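Local coordinates for Alpha/beta hydrolase fold-3 domain protein (Sulfolobus islandicus, PDB 5LK6) that probably hydrolyses carboxylic ester bonds, as a thermostable lipase-type carboxylesterase of the alpha/beta hydrolase fold, at residues T240-P245 and F269-H274; A157-L162 and F222-A227; Y177-F182 and R247-A252. All blocks are in the same frame, centred on the assembly; numbering follows the deposited sequence.

Interactions 1 and 3 sit where strands 173-176 and 236-241 of the central sheet give way to loops, their centres about 12 Å apart; interaction 2 lies on the flank of the sheet, on helix 152-163, its centre about 11 Å from that of interaction 3 and about 22 Å from that of interaction 1. Both segments of interaction 2 precede those of interaction 1, while interaction 3 is interleaved with each. Ile225 N probably bonds to Val180 O, making loop 177-182 common ground for interactions 2 and 3, and Arg247 NH1 probably bonds to Glu242 O, tying helix 247-259 to interaction 1, which holds the likely catalytic histidine and acid.

Interaction 1: T240-P245 and F269-H274; sequences TAEYDP and FNNVIH
Asp244 and His274 meet through a nearly straight hydrogen bond, ND1 of His274 giving its hydrogen to OD2 of Asp244 over 2.6 Å. The oxygen lies in the imidazole plane, at the ring edge, yet the nitrogen stands above the carboxylate plane, and the two flat groups are turned 74° apart. The aspartate reaches the ring with CG opposite its own backbone N (chi1 176°), and its other oxygen, OD1, accepts from the backbone N of Leu246, which steadies the carboxylate's rotation. An asparagine in its place would probably leave His274 ND1 with a weaker, uncharged mate and the ring freer to turn. Glu242 stretches out fully extended (chi1 -175°) and sets OE1 2.8 Å from Asn271 N, which bonds to the anti lone pair. The same side chain lays CG over one face of the Tyr243 ring, toward its rim. Parallel pairing of Ala241 with Phe269 is made by Phe269 N to Thr240 O at 2.7 Å and Glu242 N to Phe269 O; past the corner, Tyr243 N bonds to Val272 O at 3.0 Å. Ala241 CB packs on Val272 CG2 at 3.9 Å, and a water links Tyr243 O with His274 N. With Ser151 touching the imidazole, this is consistent with the acid and histidine of an alpha/beta hydrolase catalytic triad, carried on loops beyond the last two strands of the sheet.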
loop_
_atom_site.group_PDB
_atom_site.type_symbol
_atom_site.label_atom_id
_atom_site.label_comp_id
_atom_site.label_asym_id
_atom_site.label_seq_id
_atom_site.Cartn_x
_atom_site.Cartn_y
_atom_site.Cartn_z
ATOM N N THR A 240 -2.829 -5.047 -6.458
ATOM C CA THR A 240 -3.468 -4.989 -7.760
ATOM C C THR A 240 -2.877 -3.761 -8.461
ATOM O O THR A 240 -2.317 -2.803 -7.808
ATOM C CB THR A 240 -4.968 -5.054 -7.416
ATOM O OG1 THR A 240 -5.595 -6.294 -7.904
ATOM C CG2 THR A 240 -5.673 -3.918 -7.747
ATOM N N ALA A 241 -2.870 -3.822 -9.800
ATOM C CA ALA A 241 -2.437 -2.664 -10.594
ATOM C C ALA A 241 -3.609 -2.072 -11.359
ATOM O O ALA A 241 -4.485 -2.791 -11.850
ATOM C CB ALA A 241 -1.325 -3.016 -11.508
ATOM N N GLU A 242 -3.615 -0.734 -11.455
ATOM C CA GLU A 242 -4.726 -0.020 -12.052
ATOM C C GLU A 242 -4.862 -0.327 -13.523
ATOM O O GLU A 242 -5.961 -0.587 -13.967
ATOM C CB GLU A 242 -4.591 1.467 -11.846
ATOM C CG GLU A 242 -5.795 2.208 -12.346
ATOM C CD GLU A 242 -5.708 3.710 -12.263
ATOM O OE1 GLU A 242 -4.645 4.261 -11.887
ATOM O OE2 GLU A 242 -6.755 4.334 -12.559
ATOM N N TYR A 243 -3.741 -0.314 -14.244
ATOM C CA TYR A 243 -3.738 -0.471 -15.711
ATOM C C TYR A 243 -3.269 -1.880 -16.041
ATOM O O TYR A 243 -2.184 -2.103 -16.612
ATOM C CB TYR A 243 -2.889 0.627 -16.406
ATOM C CG TYR A 243 -3.545 1.962 -16.313
ATOM C CD1 TYR A 243 -4.607 2.297 -17.172
ATOM C CD2 TYR A 243 -3.167 2.874 -15.351
ATOM C CE1 TYR A 243 -5.271 3.508 -17.069
ATOM C CE2 TYR A 243 -3.803 4.090 -15.235
ATOM C CZ TYR A 243 -4.848 4.413 -16.091
ATOM O OH TYR A 243 -5.492 5.614 -15.943
ATOM N N ASP A 244 -4.121 -2.821 -15.711
ATOM C CA ASP A 244 -3.773 -4.224 -15.774
ATOM C C ASP A 244 -5.027 -5.021 -16.094
ATOM O O ASP A 244 -6.015 -4.949 -15.353
ATOM C CB ASP A 244 -3.143 -4.665 -14.428
ATOM C CG ASP A 244 -2.821 -6.186 -14.355
ATOM O OD1 ASP A 244 -3.055 -6.999 -15.317
ATOM O OD2 ASP A 244 -2.302 -6.587 -13.281
ATOM N N PRO A 245 -4.996 -5.805 -17.181
ATOM C CA PRO A 245 -6.216 -6.585 -17.481
ATOM C C PRO A 245 -6.668 -7.505 -16.342
ATOM O O PRO A 245 -7.869 -7.823 -16.252
ATOM C CB PRO A 245 -5.807 -7.436 -18.697
ATOM C CG PRO A 245 -4.297 -7.403 -18.740
ATOM C CD PRO A 245 -3.906 -6.094 -18.127
ATOM N N PHE A 269 -2.500 -0.381 -6.596
ATOM C CA PHE A 269 -1.436 0.544 -6.930
ATOM C C PHE A 269 -1.887 1.210 -8.207
ATOM O O PHE A 269 -1.903 0.587 -9.287
ATOM C CB PHE A 269 -0.081 -0.170 -7.065
ATOM C CG PHE A 269 0.598 -0.419 -5.731
ATOM C CD1 PHE A 269 0.087 -1.340 -4.839
ATOM C CD2 PHE A 269 1.699 0.319 -5.343
ATOM C CE1 PHE A 269 0.677 -1.540 -3.606
ATOM C CE2 PHE A 269 2.303 0.137 -4.095
ATOM C CZ PHE A 269 1.791 -0.797 -3.222
ATOM N N ASN A 270 -2.279 2.479 -8.062
ATOM C CA ASN A 270 -2.601 3.351 -9.202
ATOM C C ASN A 270 -1.459 3.712 -10.192
ATOM O O ASN A 270 -0.272 3.715 -9.833
ATOM C CB ASN A 270 -3.250 4.601 -8.705
ATOM C CG ASN A 270 -4.557 4.307 -8.002
ATOM O OD1 ASN A 270 -5.324 3.446 -8.452
ATOM N ND2 ASN A 270 -4.802 4.984 -6.876
ATOM N N ASN A 271 -1.854 4.008 -11.430
ATOM C CA ASN A 271 -0.957 4.534 -12.442
ATOM C C ASN A 271 0.114 3.530 -12.988
ATOM O O ASN A 271 0.994 3.966 -13.728
ATOM C CB ASN A 271 -0.253 5.798 -11.930
ATOM C CG ASN A 271 -1.167 6.704 -11.102
ATOM O OD1 ASN A 271 -0.991 6.905 -9.880
ATOM N ND2 ASN A 271 -2.144 7.249 -11.764
ATOM N N VAL A 272 0.030 2.236 -12.634
ATOM C CA VAL A 272 1.044 1.259 -13.013
ATOM C C VAL A 272 0.469 0.034 -13.686
ATOM O O VAL A 272 -0.772 -0.169 -13.789
ATOM C CB VAL A 272 1.911 0.786 -11.819
ATOM C CG1 VAL A 272 2.604 1.970 -11.144
ATOM C CG2 VAL A 272 1.101 -0.034 -10.835
ATOM N N ILE A 273 1.392 -0.787 -14.154
ATOM C CA ILE A 273 1.084 -1.921 -14.999
ATOM C C ILE A 273 1.366 -3.229 -14.284
ATOM O O ILE A 273 2.012 -3.284 -13.248
ATOM C CB ILE A 273 1.899 -1.876 -16.285
ATOM C CG1 ILE A 273 3.393 -1.683 -16.017
ATOM C CG2 ILE A 273 1.412 -0.732 -17.152
ATOM C CD1 ILE A 273 4.279 -2.158 -17.136
ATOM N N HIS A 274 0.828 -4.282 -14.845
ATOM C CA HIS A 274 1.146 -5.617 -14.375
ATOM C C HIS A 274 2.639 -5.848 -14.320
ATOM O O HIS A 274 3.345 -5.392 -15.150
ATOM C CB HIS A 274 0.551 -6.634 -15.341
ATOM C CG HIS A 274 0.492 -8.012 -14.785
ATOM N ND1 HIS A 274 -0.493 -8.415 -13.911
ATOM C CD2 HIS A 274 1.291 -9.079 -14.979
ATOM C CE1 HIS A 274 -0.311 -9.679 -13.608
ATOM N NE2 HIS A 274 0.765 -10.106 -14.243
HETATM O O HOH W 1 -0.759 -4.140 -17.081
#

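Interaction 2: A157-L162 and F222-A227; sequences AAVVAL and FSPILA
The ring of Pro224 is the bump of this contact: it pushes toward helix 152-163 and is met by Ala158, Val159 and Leu162, three residues on one side of the helix. Val159 lies against the ring with a single methyl, CG2, which sits 3.9 Å from Pro224 CD and equally near CG. CG2 is placed there by a first torsion that sets the other methyl, CG1, opposite the backbone N (chi1 171°). Nearly one turn further along, Leu162 brings CD1 to 3.7 Å from Pro224 CB. Both branched side chains cross the proline at about a right angle. Between them the short methyl of Ala158 makes the loosest of the contacts, its CB 4.3 Å from Pro224 CG. The leucine has a second job. Its CD2 approaches Ala227 CB at 3.8 Å, while CD1 also touches that methyl, so the forked end of Leu162 bridges Pro224 and Ala227. A short 3-10 turn over residues 224-226 brings those two residues to the same side, and Ala227 N bonds back to Pro224 O at 2.8 Å. Tyr253 of helix 247-259 touches both Leu162 and Pro224. Between 157-162 and 222-227 the fit is apolar carbon against carbon, which implies that shape and exclusion of water hold these two segments together, while Asn155, earlier on the same helix, supplies a polar link through ND2 to Phe222 O.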
loop_
_atom_site.group_PDB
_atom_site.type_symbol
_atom_site.label_atom_id
_atom_site.label_comp_id
_atom_site.label_asym_id
_atom_site.label_seq_id
_atom_site.Cartn_x
_atom_site.Cartn_y
_atom_site.Cartn_z
ATOM N N ALA A 157 0.067 -19.490 -5.354
ATOM C CA ALA A 157 -0.076 -19.128 -3.954
ATOM C C ALA A 157 -1.504 -19.278 -3.459
ATOM O O ALA A 157 -1.734 -19.840 -2.374
ATOM C CB ALA A 157 0.398 -17.713 -3.732
ATOM N N ALA A 158 -2.470 -18.786 -4.234
ATOM C CA ALA A 158 -3.847 -18.813 -3.762
ATOM C C ALA A 158 -4.342 -20.241 -3.755
ATOM O O ALA A 158 -5.056 -20.651 -2.832
ATOM C CB ALA A 158 -4.751 -17.934 -4.604
ATOM N N VAL A 159 -3.951 -20.994 -4.790
ATOM C CA VAL A 159 -4.361 -22.387 -4.905
ATOM C C VAL A 159 -3.731 -23.235 -3.802
ATOM O O VAL A 159 -4.426 -24.001 -3.151
ATOM C CB VAL A 159 -4.061 -22.937 -6.292
ATOM C CG1 VAL A 159 -4.277 -24.451 -6.334
ATOM C CG2 VAL A 159 -4.976 -22.233 -7.306
ATOM N N VAL A 160 -2.441 -23.066 -3.579
ATOM C CA VAL A 160 -1.799 -23.707 -2.444
ATOM C C VAL A 160 -2.533 -23.492 -1.094
ATOM O O VAL A 160 -2.720 -24.440 -0.341
ATOM C CB VAL A 160 -0.347 -23.258 -2.277
ATOM C CG1 VAL A 160 0.161 -23.750 -0.926
ATOM C CG2 VAL A 160 0.524 -23.832 -3.410
ATOM N N ALA A 161 -2.953 -22.264 -0.822
ATOM C CA ALA A 161 -3.665 -21.936 0.408
ATOM C C ALA A 161 -4.966 -22.670 0.528
ATOM O O ALA A 161 -5.362 -23.046 1.624
ATOM C CB ALA A 161 -3.931 -20.438 0.527
ATOM N N LEU A 162 -5.671 -22.780 -0.574
ATOM C CA LEU A 162 -6.873 -23.587 -0.651
ATOM C C LEU A 162 -6.610 -25.073 -0.350
ATOM O O LEU A 162 -7.270 -25.659 0.509
ATOM C CB LEU A 162 -7.504 -23.435 -2.028
ATOM C CG LEU A 162 -8.506 -22.296 -2.150
ATOM C CD1 LEU A 162 -8.663 -21.809 -3.606
ATOM C CD2 LEU A 162 -9.836 -22.767 -1.559
ATOM N N PHE A 222 -6.779 -24.027 -11.075
ATOM C CA PHE A 222 -6.477 -22.948 -12.012
ATOM C C PHE A 222 -7.319 -21.651 -11.786
ATOM O O PHE A 222 -6.799 -20.530 -11.959
ATOM C CB PHE A 222 -6.684 -23.429 -13.459
ATOM C CG PHE A 222 -6.356 -22.385 -14.470
ATOM C CD1 PHE A 222 -5.035 -22.009 -14.682
ATOM C CD2 PHE A 222 -7.358 -21.717 -15.160
ATOM C CE1 PHE A 222 -4.712 -21.015 -15.611
ATOM C CE2 PHE A 222 -7.034 -20.721 -16.084
ATOM C CZ PHE A 222 -5.720 -20.359 -16.296
ATOM N N SER A 223 -8.602 -21.836 -11.415
ATOM C CA SER A 223 -9.515 -20.755 -11.113
ATOM C C SER A 223 -9.924 -20.811 -9.648
ATOM O O SER A 223 -11.014 -21.228 -9.329
ATOM C CB SER A 223 -10.736 -20.792 -12.050
ATOM O OG SER A 223 -10.373 -20.493 -13.396
ATOM N N PRO A 224 -9.061 -20.337 -8.753
ATOM C CA PRO A 224 -9.395 -20.424 -7.372
ATOM C C PRO A 224 -10.674 -19.724 -7.006
ATOM O O PRO A 224 -11.351 -20.151 -6.053
ATOM C CB PRO A 224 -8.206 -19.787 -6.667
ATOM C CG PRO A 224 -7.385 -19.187 -7.713
ATOM C CD PRO A 224 -7.669 -19.957 -8.938
ATOM N N ILE A 225 -11.032 -18.689 -7.771
ATOM C CA ILE A 225 -12.282 -17.996 -7.536
ATOM C C ILE A 225 -13.514 -18.881 -7.724
ATOM O O ILE A 225 -14.581 -18.529 -7.268
ATOM C CB ILE A 225 -12.396 -16.709 -8.404
ATOM C CG1 ILE A 225 -13.471 -15.766 -7.815
ATOM C CG2 ILE A 225 -12.646 -17.046 -9.879
ATOM C CD1 ILE A 225 -13.196 -14.285 -7.999
ATOM N N LEU A 226 -13.383 -20.013 -8.404
ATOM C CA LEU A 226 -14.489 -20.966 -8.471
ATOM C C LEU A 226 -14.534 -21.885 -7.274
ATOM O O LEU A 226 -15.405 -22.694 -7.219
ATOM C CB LEU A 226 -14.410 -21.805 -9.743
ATOM C CG LEU A 226 -14.384 -20.932 -11.003
ATOM C CD1 LEU A 226 -14.174 -21.791 -12.243
ATOM C CD2 LEU A 226 -15.632 -20.034 -11.159
ATOM N N ALA A 227 -13.601 -21.796 -6.330
ATOM C CA ALA A 227 -13.609 -22.687 -5.172
ATOM C C ALA A 227 -14.919 -22.540 -4.459
ATOM O O ALA A 227 -15.473 -21.430 -4.377
ATOM C CB ALA A 227 -12.480 -22.351 -4.213
#

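Interaction 3: Y177-F182 and R247-A252; sequences YPAVGF and RDQGEA
Gln249 lies alongside Val180, the two side chains running past each other in opposite directions, with CB of the glutamine 3.6 Å from CG2 of the valine. Its CG starts out between the backbone N and the carbonyl carbon (chi1 72°), and the chain then extends to carry the amide up to the loop. There OE1 accepts from Val180 N at 2.9 Å, an almost straight bond lying in the carbonyl plane on a lone pair. A second, weak bond from Gly181 N reaches the same oxygen at 3.4 Å, so one amide oxygen takes up two successive backbone N-H groups. Val180 CG2 also lies near Gln249 O. Further back along the loop, Pro178 CG packs over Gly250 CA at 4.2 Å. The loop is fixed from another direction as well, since Asn155 ND2 bonds to Ala179 O. Helix 247-259 is the crossover helix of a beta-alpha-beta unit, joining parallel strands 236-241 and 264-269; here its first turns pack on the loop that follows strand 173-176, as part of the alpha/beta hydrolase fold and close to the probable catalytic triad.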
loop_
_atom_site.group_PDB
_atom_site.type_symbol
_atom_site.label_atom_id
_atom_site.label_comp_id
_atom_site.label_asym_id
_atom_site.label_seq_id
_atom_site.Cartn_x
_atom_site.Cartn_y
_atom_site.Cartn_z
ATOM N N TYR A 177 -0.692 -9.002 -7.953
ATOM C CA TYR A 177 -1.388 -9.066 -9.222
ATOM C C TYR A 177 -1.667 -10.494 -9.735
ATOM O O TYR A 177 -1.314 -10.875 -10.874
ATOM C CB TYR A 177 -0.746 -8.161 -10.281
ATOM C CG TYR A 177 0.785 -7.941 -10.227
ATOM C CD1 TYR A 177 1.648 -8.877 -10.754
ATOM C CD2 TYR A 177 1.324 -6.733 -9.757
ATOM C CE1 TYR A 177 3.006 -8.662 -10.735
ATOM C CE2 TYR A 177 2.693 -6.526 -9.742
ATOM C CZ TYR A 177 3.517 -7.502 -10.226
ATOM O OH TYR A 177 4.848 -7.328 -10.230
ATOM N N PRO A 178 -2.380 -11.257 -8.926
ATOM C CA PRO A 178 -2.704 -12.615 -9.313
ATOM C C PRO A 178 -3.654 -12.806 -10.495
ATOM O O PRO A 178 -4.499 -11.990 -10.754
ATOM C CB PRO A 178 -3.418 -13.157 -8.065
ATOM C CG PRO A 178 -4.117 -11.954 -7.522
ATOM C CD PRO A 178 -3.064 -10.871 -7.696
ATOM N N ALA A 179 -3.532 -13.952 -11.126
ATOM C CA ALA A 179 -4.546 -14.513 -11.993
ATOM C C ALA A 179 -5.372 -15.445 -11.112
ATOM O O ALA A 179 -4.815 -16.184 -10.357
ATOM C CB ALA A 179 -3.887 -15.256 -13.162
ATOM N N VAL A 180 -6.687 -15.339 -11.151
ATOM C CA VAL A 180 -7.552 -16.142 -10.296
ATOM C C VAL A 180 -8.679 -16.879 -11.055
ATOM O O VAL A 180 -9.489 -17.600 -10.452
ATOM C CB VAL A 180 -8.166 -15.261 -9.183
ATOM C CG1 VAL A 180 -7.072 -14.668 -8.307
ATOM C CG2 VAL A 180 -9.112 -14.164 -9.714
ATOM N N GLY A 181 -8.778 -16.660 -12.360
ATOM C CA GLY A 181 -9.477 -17.574 -13.196
ATOM C C GLY A 181 -9.822 -16.998 -14.533
ATOM O O GLY A 181 -9.331 -15.962 -14.906
ATOM N N PHE A 182 -10.701 -17.701 -15.229
ATOM C CA PHE A 182 -11.085 -17.406 -16.591
ATOM C C PHE A 182 -11.889 -16.143 -16.569
ATOM O O PHE A 182 -12.795 -16.050 -15.800
ATOM C CB PHE A 182 -11.954 -18.554 -17.225
ATOM C CG PHE A 182 -12.079 -18.456 -18.742
ATOM C CD1 PHE A 182 -10.978 -18.011 -19.562
ATOM C CD2 PHE A 182 -13.273 -18.782 -19.374
ATOM C CE1 PHE A 182 -11.092 -17.902 -20.942
ATOM C CE2 PHE A 182 -13.380 -18.700 -20.765
ATOM C CZ PHE A 182 -12.298 -18.255 -21.548
ATOM N N ARG A 247 -6.655 -6.810 -13.179
ATOM C CA ARG A 247 -7.068 -6.071 -12.011
ATOM C C ARG A 247 -8.374 -6.564 -11.411
ATOM O O ARG A 247 -8.449 -6.825 -10.198
ATOM C CB ARG A 247 -7.231 -4.587 -12.369
ATOM C CG ARG A 247 -7.449 -3.721 -11.151
ATOM C CD ARG A 247 -7.694 -2.343 -11.614
ATOM N NE ARG A 247 -9.010 -2.293 -12.183
ATOM C CZ ARG A 247 -9.454 -1.325 -12.964
ATOM N NH1 ARG A 247 -8.672 -0.332 -13.366
ATOM N NH2 ARG A 247 -10.685 -1.382 -13.379
ATOM N N ASP A 248 -9.421 -6.583 -12.229
ATOM C CA ASP A 248 -10.755 -6.707 -11.702
ATOM C C ASP A 248 -10.908 -8.058 -11.076
ATOM O O ASP A 248 -11.522 -8.169 -10.038
ATOM C CB ASP A 248 -11.827 -6.450 -12.771
ATOM C CG ASP A 248 -11.995 -4.953 -13.094
ATOM O OD1 ASP A 248 -11.350 -4.092 -12.467
ATOM O OD2 ASP A 248 -12.787 -4.637 -13.998
ATOM N N GLN A 249 -10.296 -9.075 -11.663
ATOM C CA GLN A 249 -10.340 -10.407 -11.033
ATOM C C GLN A 249 -9.616 -10.539 -9.644
ATOM O O GLN A 249 -10.134 -11.195 -8.678
ATOM C CB GLN A 249 -9.912 -11.497 -12.044
ATOM C CG GLN A 249 -8.445 -11.509 -12.378
ATOM C CD GLN A 249 -8.170 -12.516 -13.471
ATOM O OE1 GLN A 249 -7.618 -13.628 -13.250
ATOM N NE2 GLN A 249 -8.579 -12.149 -14.668
ATOM N N GLY A 250 -8.452 -9.910 -9.544
ATOM C CA GLY A 250 -7.719 -9.863 -8.272
ATOM C C GLY A 250 -8.590 -9.259 -7.189
ATOM O O GLY A 250 -8.695 -9.784 -6.100
ATOM N N GLU A 251 -9.255 -8.166 -7.514
ATOM C CA GLU A 251 -10.181 -7.499 -6.587
ATOM C C GLU A 251 -11.432 -8.283 -6.344
ATOM O O GLU A 251 -11.915 -8.259 -5.244
ATOM C CB GLU A 251 -10.505 -6.048 -7.015
ATOM C CG GLU A 251 -9.262 -5.195 -6.992
ATOM C CD GLU A 251 -9.442 -3.747 -7.411
ATOM O OE1 GLU A 251 -10.597 -3.244 -7.508
ATOM O OE2 GLU A 251 -8.383 -3.101 -7.614
ATOM N N ALA A 252 -11.955 -8.988 -7.332
ATOM C CA ALA A 252 -13.022 -9.965 -7.081
ATOM C C ALA A 252 -12.629 -11.030 -6.034
ATOM O O ALA A 252 -13.404 -11.284 -5.078
ATOM C CB ALA A 252 -13.471 -10.636 -8.357
#